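PDB 5EUF: protease from Helicobacter pylori, which is an M16-family, probably zinc-dependent protease that probably cleaves the cytoplasmic domain of human junctional adhesion molecule A, weakening the gastric epithelial barrier. Local coordinates for residues Val20-Glu25 against Ser366-Leu371; Lys7-Thr12 against Val200-Val205. One frame throughout, in Å; residues are numbered along the deposited sequence.

Contact 1 of 2, residues Val20-Glu25 against Ser366-Leu371; sequences VSVPLE and SDVAGL
Val-368 meets both Val-22 and Leu-24 in a small, wholly apolar contact that buries 99 Å² in all. At the start of the helical segment, Ser-366 takes no part: its OG is hydrogen-bonded to Lys-96 NZ, while its carbonyl O accepts from Gly-370 N at 3.2 Å within the helix. Val-368 follows and, alone of residues 366-371, carries the helix side of the contact, with both methyls. Its CG1, anti to the backbone N (chi1 177°), comes within 4.1 Å of Val-22 CG1, so that one methyl of each valine meets the other at a slant. Its CG2, on the other branch, lies 4.4 Å from Leu-24 CD1, a looser touch where the chain has already left strand 18-23. The CA atoms come nearest at Ala-369, 8.3 Å from Val-22 CA, yet its methyl packs on Glu-32 and Asp-34 of strand 30-37. One helical turn beyond Val-368, Phe-372 also touches Val-22, and Leu-376 reaches Val-20. Helix 365-376 thus lies against one face of the six-stranded mixed sheet; Val-368 also packs on Val-197 of strand 192-198, the parallel neighbour of strand 18-23, while Ser-21 and Pro-23 contact helix 202-213.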
ATOM      1  N   VAL B  20      33.650  -8.631   9.762  1.00 36.50           N
ATOM      2  CA  VAL B  20      34.156  -9.515   8.720  1.00 27.71           C
ATOM      3  C   VAL B  20      35.383  -8.928   8.030  1.00 39.88           C
ATOM      4  O   VAL B  20      35.327  -7.836   7.458  1.00 29.35           O
ATOM      5  CB  VAL B  20      33.081  -9.813   7.659  1.00 27.76           C
ATOM      6  CG1 VAL B  20      33.632 -10.761   6.605  1.00 25.14           C
ATOM      7  CG2 VAL B  20      31.831 -10.396   8.313  1.00 25.10           C
ATOM      8  N   SER B  21      36.486  -9.667   8.093  1.00 41.65           N
ATOM      9  CA  SER B  21      37.732  -9.265   7.457  1.00 33.50           C
ATOM     10  C   SER B  21      38.017 -10.136   6.238  1.00 33.19           C
ATOM     11  O   SER B  21      38.049 -11.362   6.338  1.00 40.52           O
ATOM     12  CB  SER B  21      38.890  -9.350   8.456  1.00 38.20           C
ATOM     13  OG  SER B  21      40.140  -9.181   7.810  1.00 43.84           O
ATOM     14  N   VAL B  22      38.215  -9.503   5.087  1.00 33.22           N
ATOM     15  CA  VAL B  22      38.523 -10.233   3.862  1.00 43.31           C
ATOM     16  C   VAL B  22      39.859  -9.765   3.286  1.00 49.28           C
ATOM     17  O   VAL B  22      39.897  -8.885   2.426  1.00 50.40           O
ATOM     18  CB  VAL B  22      37.417 -10.059   2.798  1.00 38.33           C
ATOM     19  CG1 VAL B  22      37.597 -11.069   1.672  1.00 37.47           C
ATOM     20  CG2 VAL B  22      36.043 -10.212   3.426  1.00 34.81           C
ATOM     21  N   PRO B  23      40.964 -10.352   3.771  1.00 48.75           N
ATOM     22  CA  PRO B  23      42.309  -9.957   3.340  1.00 40.81           C
ATOM     23  C   PRO B  23      42.561 -10.222   1.861  1.00 45.77           C
ATOM     24  O   PRO B  23      42.027 -11.179   1.299  1.00 42.79           O
ATOM     25  CB  PRO B  23      43.227 -10.828   4.205  1.00 35.97           C
ATOM     26  CG  PRO B  23      42.396 -11.230   5.367  1.00 39.78           C
ATOM     27  CD  PRO B  23      41.005 -11.366   4.836  1.00 48.00           C
ATOM     28  N   LEU B  24      43.368  -9.366   1.245  1.00 48.85           N
ATOM     29  CA  LEU B  24      43.790  -9.550  -0.136  1.00 49.43           C
ATOM     30  C   LEU B  24      45.287  -9.286  -0.259  1.00 67.24           C
ATOM     31  O   LEU B  24      45.719  -8.133  -0.328  1.00 72.49           O
ATOM     32  CB  LEU B  24      43.008  -8.628  -1.078  1.00 54.05           C
ATOM     33  CG  LEU B  24      41.507  -8.884  -1.257  1.00 45.34           C
ATOM     34  CD1 LEU B  24      40.903  -7.880  -2.229  1.00 32.07           C
ATOM     35  CD2 LEU B  24      41.246 -10.306  -1.725  1.00 34.74           C
ATOM     36  N   GLU B  25      46.075 -10.358  -0.267  1.00 69.36           N
ATOM     37  CA  GLU B  25      47.521 -10.248  -0.423  1.00 71.05           C
ATOM     38  C   GLU B  25      47.862  -9.673  -1.792  1.00 83.47           C
ATOM     39  O   GLU B  25      48.680  -8.757  -1.904  1.00 71.81           O
ATOM     40  CB  GLU B  25      48.189 -11.611  -0.236  1.00 74.04           C
ATOM     41  N   SER B 366      36.856  -3.172  -3.853  1.00 50.17           N
ATOM     42  CA  SER B 366      35.522  -2.591  -3.980  1.00 44.98           C
ATOM     43  C   SER B 366      34.523  -3.613  -4.504  1.00 44.44           C
ATOM     44  O   SER B 366      33.378  -3.664  -4.055  1.00 46.96           O
ATOM     45  CB  SER B 366      35.547  -1.374  -4.907  1.00 46.70           C
ATOM     46  OG  SER B 366      36.510  -0.427  -4.483  1.00 69.26           O
ATOM     47  N   ASP B 367      34.966  -4.419  -5.463  1.00 44.98           N
ATOM     48  CA  ASP B 367      34.111  -5.432  -6.067  1.00 43.06           C
ATOM     49  C   ASP B 367      33.841  -6.568  -5.089  1.00 44.12           C
ATOM     50  O   ASP B 367      32.706  -7.029  -4.957  1.00 49.35           O
ATOM     51  CB  ASP B 367      34.743  -5.972  -7.351  1.00 45.57           C
ATOM     52  CG  ASP B 367      34.814  -4.928  -8.452  1.00 58.59           C
ATOM     53  OD1 ASP B 367      33.911  -4.067  -8.518  1.00 54.89           O
ATOM     54  OD2 ASP B 367      35.771  -4.969  -9.255  1.00 77.58           O
ATOM     55  N   VAL B 368      34.891  -7.011  -4.403  1.00 46.08           N
ATOM     56  CA  VAL B 368      34.777  -8.101  -3.439  1.00 43.24           C
ATOM     57  C   VAL B 368      33.860  -7.715  -2.281  1.00 40.09           C
ATOM     58  O   VAL B 368      33.039  -8.517  -1.830  1.00 30.14           O
ATOM     59  CB  VAL B 368      36.156  -8.508  -2.888  1.00 37.71           C
ATOM     60  CG1 VAL B 368      36.014  -9.591  -1.831  1.00 38.05           C
ATOM     61  CG2 VAL B 368      37.050  -8.987  -4.017  1.00 38.04           C
ATOM     62  N   ALA B 369      34.000  -6.479  -1.813  1.00 36.50           N
ATOM     63  CA  ALA B 369      33.160  -5.970  -0.736  1.00 33.43           C
ATOM     64  C   ALA B 369      31.689  -6.002  -1.139  1.00 36.14           C
ATOM     65  O   ALA B 369      30.844  -6.484  -0.387  1.00 45.24           O
ATOM     66  CB  ALA B 369      33.578  -4.560  -0.357  1.00 30.40           C
ATOM     67  N   GLY B 370      31.399  -5.496  -2.334  1.00 36.84           N
ATOM     68  CA  GLY B 370      30.044  -5.477  -2.857  1.00 35.80           C
ATOM     69  C   GLY B 370      29.412  -6.855  -2.929  1.00 39.25           C
ATOM     70  O   GLY B 370      28.210  -7.006  -2.715  1.00 50.47           O
ATOM     71  N   LEU B 371      30.223  -7.864  -3.232  1.00 32.36           N
ATOM     72  CA  LEU B 371      29.736  -9.238  -3.270  1.00 48.42           C
ATOM     73  C   LEU B 371      29.379  -9.724  -1.870  1.00 60.01           C
ATOM     74  O   LEU B 371      28.264 -10.187  -1.630  1.00 70.36           O
ATOM     75  CB  LEU B 371      30.778 -10.166  -3.897  1.00 56.55           C
ATOM     76  CG  LEU B 371      31.092  -9.944  -5.377  1.00 63.89           C
ATOM     77  CD1 LEU B 371      32.132 -10.942  -5.860  1.00 56.44           C
ATOM     78  CD2 LEU B 371      29.827 -10.038  -6.216  1.00 74.88           C
TER

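Contact 2 of 2, residues Lys7-Thr12 against Val200-Val205; sequences KHESVT and VNSQKV
Glu-9 and Ser-202 bury most of the 88 Å² here, with Gln-203 adding a smaller share, and no hydrogen bond joins the two segments. Glu-9 directs its CB toward the helix, and the methylene CG comes 4.4 Å from Ser-202 OG. That hydroxyl has its polar partner elsewhere, in a hydrogen bond with Ser-21 OG of strand 18-23. Further out, the carboxylate atom Glu-9 OE2 stands 4.3 Å from Gln-203 NE2, a distant approach between two exposed polar ends. Gln-203 gets there by folding back: a bend at chi2 (-67°) brings its amide nearer to the strand than its CB direction alone would suggest. Strand 9-12 is an outermost strand of the six-stranded mixed sheet in the N-terminal half of this M16 peptidase, away from the zinc site, and lies beside the first turn of helix 202-213, which follows strand 192-198 of the same sheet. Asn-201 is the N-cap of this helix. Its OD1 accepts from Lys-204 N at 2.7 Å, the bond bent to 131° at the hydrogen and the donor tilted 24° from the carbonyl plane, while Asn-201 O accepts from Val-205 N at 2.9 Å. Deeper along the helix, Phe-206 touches both Glu-9 and Val-11.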
ATOM      1  N   LYS B   7      39.278 -16.223   1.184  1.00 53.94           N
ATOM      2  CA  LYS B   7      38.944 -16.676   2.526  1.00 37.26           C
ATOM      3  C   LYS B   7      38.672 -15.472   3.421  1.00 49.02           C
ATOM      4  O   LYS B   7      39.103 -14.357   3.124  1.00 44.11           O
ATOM      5  CB  LYS B   7      40.071 -17.536   3.104  1.00 39.74           C
ATOM      6  N   HIS B   8      37.955 -15.695   4.515  1.00 42.91           N
ATOM      7  CA  HIS B   8      37.601 -14.611   5.423  1.00 34.89           C
ATOM      8  C   HIS B   8      37.608 -15.069   6.876  1.00 43.36           C
ATOM      9  O   HIS B   8      37.643 -16.266   7.162  1.00 53.95           O
ATOM     10  CB  HIS B   8      36.223 -14.055   5.072  1.00 33.64           C
ATOM     11  CG  HIS B   8      35.098 -14.977   5.426  1.00 35.28           C
ATOM     12  ND1 HIS B   8      34.779 -16.086   4.671  1.00 41.81           N
ATOM     13  CD2 HIS B   8      34.223 -14.961   6.459  1.00 37.86           C
ATOM     14  CE1 HIS B   8      33.753 -16.710   5.223  1.00 39.51           C
ATOM     15  NE2 HIS B   8      33.397 -16.048   6.308  1.00 37.71           N
ATOM     16  N   GLU B   9      37.574 -14.107   7.792  1.00 51.52           N
ATOM     17  CA  GLU B   9      37.441 -14.409   9.212  1.00 61.68           C
ATOM     18  C   GLU B   9      36.345 -13.551   9.840  1.00 54.94           C
ATOM     19  O   GLU B   9      36.327 -12.331   9.676  1.00 55.43           O
ATOM     20  CB  GLU B   9      38.770 -14.197   9.943  1.00 60.01           C
ATOM     21  CG  GLU B   9      39.871 -15.157   9.519  1.00 70.28           C
ATOM     22  CD  GLU B   9      40.944 -15.320  10.580  1.00 80.11           C
ATOM     23  OE1 GLU B   9      42.082 -15.693  10.224  1.00 88.60           O
ATOM     24  OE2 GLU B   9      40.647 -15.083  11.771  1.00 75.11           O
ATOM     25  N   SER B  10      35.428 -14.198  10.551  1.00 46.54           N
ATOM     26  CA  SER B  10      34.312 -13.496  11.173  1.00 42.46           C
ATOM     27  C   SER B  10      34.410 -13.505  12.695  1.00 46.49           C
ATOM     28  O   SER B  10      34.832 -14.490  13.302  1.00 39.95           O
ATOM     29  CB  SER B  10      32.982 -14.114  10.738  1.00 43.37           C
ATOM     30  OG  SER B  10      31.889 -13.469  11.371  1.00 53.81           O
ATOM     31  N   VAL B  11      34.016 -12.389  13.301  1.00 49.85           N
ATOM     32  CA  VAL B  11      33.985 -12.255  14.750  1.00 46.92           C
ATOM     33  C   VAL B  11      32.761 -11.446  15.165  1.00 49.75           C
ATOM     34  O   VAL B  11      32.509 -10.367  14.624  1.00 41.27           O
ATOM     35  CB  VAL B  11      35.265 -11.576  15.293  1.00 48.22           C
ATOM     36  CG1 VAL B  11      35.047 -11.061  16.707  1.00 46.33           C
ATOM     37  CG2 VAL B  11      36.444 -12.538  15.246  1.00 54.10           C
ATOM     38  N   THR B  12      31.991 -11.979  16.108  1.00 54.99           N
ATOM     39  CA  THR B  12      30.851 -11.256  16.656  1.00 46.08           C
ATOM     40  C   THR B  12      31.223 -10.635  17.997  1.00 42.16           C
ATOM     41  O   THR B  12      31.775 -11.306  18.868  1.00 39.59           O
ATOM     42  CB  THR B  12      29.628 -12.169  16.833  1.00 46.39           C
ATOM     43  OG1 THR B  12      29.239 -12.704  15.561  1.00 49.73           O
ATOM     44  CG2 THR B  12      28.462 -11.388  17.427  1.00 43.61           C
ATOM     45  N   VAL B 200      45.066  -5.836   4.365  1.00 36.96           N
ATOM     46  CA  VAL B 200      45.132  -5.541   5.792  1.00 44.04           C
ATOM     47  C   VAL B 200      45.015  -6.824   6.619  1.00 37.41           C
ATOM     48  O   VAL B 200      44.309  -7.759   6.238  1.00 35.49           O
ATOM     49  CB  VAL B 200      44.026  -4.534   6.211  1.00 58.40           C
ATOM     50  CG1 VAL B 200      42.637  -5.118   5.970  1.00 32.03           C
ATOM     51  CG2 VAL B 200      44.198  -4.108   7.662  1.00 68.25           C
ATOM     52  N   ASN B 201      45.723  -6.872   7.743  1.00 40.62           N
ATOM     53  CA  ASN B 201      45.682  -8.039   8.614  1.00 55.26           C
ATOM     54  C   ASN B 201      44.362  -8.152   9.368  1.00 47.58           C
ATOM     55  O   ASN B 201      43.855  -7.164   9.901  1.00 41.31           O
ATOM     56  CB  ASN B 201      46.844  -8.002   9.605  1.00 65.09           C
ATOM     57  CG  ASN B 201      46.719  -9.059  10.680  1.00 79.61           C
ATOM     58  OD1 ASN B 201      46.297  -8.771  11.799  1.00 88.32           O
ATOM     59  ND2 ASN B 201      47.073 -10.294  10.344  1.00 84.74           N
ATOM     60  N   SER B 202      43.814  -9.363   9.412  1.00 43.05           N
ATOM     61  CA  SER B 202      42.527  -9.610  10.055  1.00 40.34           C
ATOM     62  C   SER B 202      42.546  -9.304  11.550  1.00 52.53           C
ATOM     63  O   SER B 202      41.601  -8.717  12.079  1.00 52.34           O
ATOM     64  CB  SER B 202      42.095 -11.060   9.834  1.00 40.41           C
ATOM     65  OG  SER B 202      41.808 -11.304   8.470  1.00 42.24           O
ATOM     66  N   GLN B 203      43.617  -9.705  12.228  1.00 59.76           N
ATOM     67  CA  GLN B 203      43.733  -9.476  13.664  1.00 55.31           C
ATOM     68  C   GLN B 203      43.887  -7.990  13.968  1.00 49.06           C
ATOM     69  O   GLN B 203      43.562  -7.539  15.067  1.00 56.10           O
ATOM     70  CB  GLN B 203      44.909 -10.263  14.248  1.00 60.13           C
ATOM     71  CG  GLN B 203      44.720 -11.774  14.227  1.00 72.21           C
ATOM     72  CD  GLN B 203      43.606 -12.242  15.145  1.00 82.31           C
ATOM     73  OE1 GLN B 203      43.218 -11.543  16.083  1.00 82.96           O
ATOM     74  NE2 GLN B 203      43.082 -13.434  14.878  1.00 81.51           N
ATOM     75  N   LYS B 204      44.382  -7.232  12.994  1.00 38.88           N
ATOM     76  CA  LYS B 204      44.456  -5.782  13.132  1.00 40.16           C
ATOM     77  C   LYS B 204      43.075  -5.173  12.921  1.00 45.52           C
ATOM     78  O   LYS B 204      42.690  -4.235  13.618  1.00 41.46           O
ATOM     79  CB  LYS B 204      45.458  -5.183  12.142  1.00 33.14           C
ATOM     80  CG  LYS B 204      45.576  -3.667  12.241  1.00 48.15           C
ATOM     81  CD  LYS B 204      46.579  -3.110  11.241  1.00 59.61           C
ATOM     82  CE  LYS B 204      46.628  -1.588  11.295  1.00 59.71           C
ATOM     83  NZ  LYS B 204      46.997  -1.089  12.650  1.00 71.23           N
ATOM     84  N   VAL B 205      42.337  -5.714  11.956  1.00 43.46           N
ATOM     85  CA  VAL B 205      40.965  -5.288  11.700  1.00 32.90           C
ATOM     86  C   VAL B 205      40.101  -5.515  12.933  1.00 38.44           C
ATOM     87  O   VAL B 205      39.359  -4.627  13.359  1.00 49.97           O
ATOM     88  CB  VAL B 205      40.342  -6.039  10.498  1.00 25.39           C
ATOM     89  CG1 VAL B 205      38.845  -5.780  10.420  1.00 27.38           C
ATOM     90  CG2 VAL B 205      41.018  -5.634   9.201  1.00 25.34           C
TER

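How the contacts relate
Contact 1 is largely buried and contact 2 only partly so, with Glu-9 and Gln-203 exposed. Both use the same six-stranded sheet, through neighbouring antiparallel strands 18-23 and 9-12, but with different helices: 365-376 in contact 1 and 202-213 in contact 2. The chemistry differs with the setting: two buried valines with a partly exposed leucine in contact 1, two exposed polar side chains round a buried serine at a capped helix start in contact 2. Their centres lie 11 Å apart, and the elements touch directly, through the serine pair joining the two contacts and through Ser-21 N, which probably donates to Glu-9 O between the two strands.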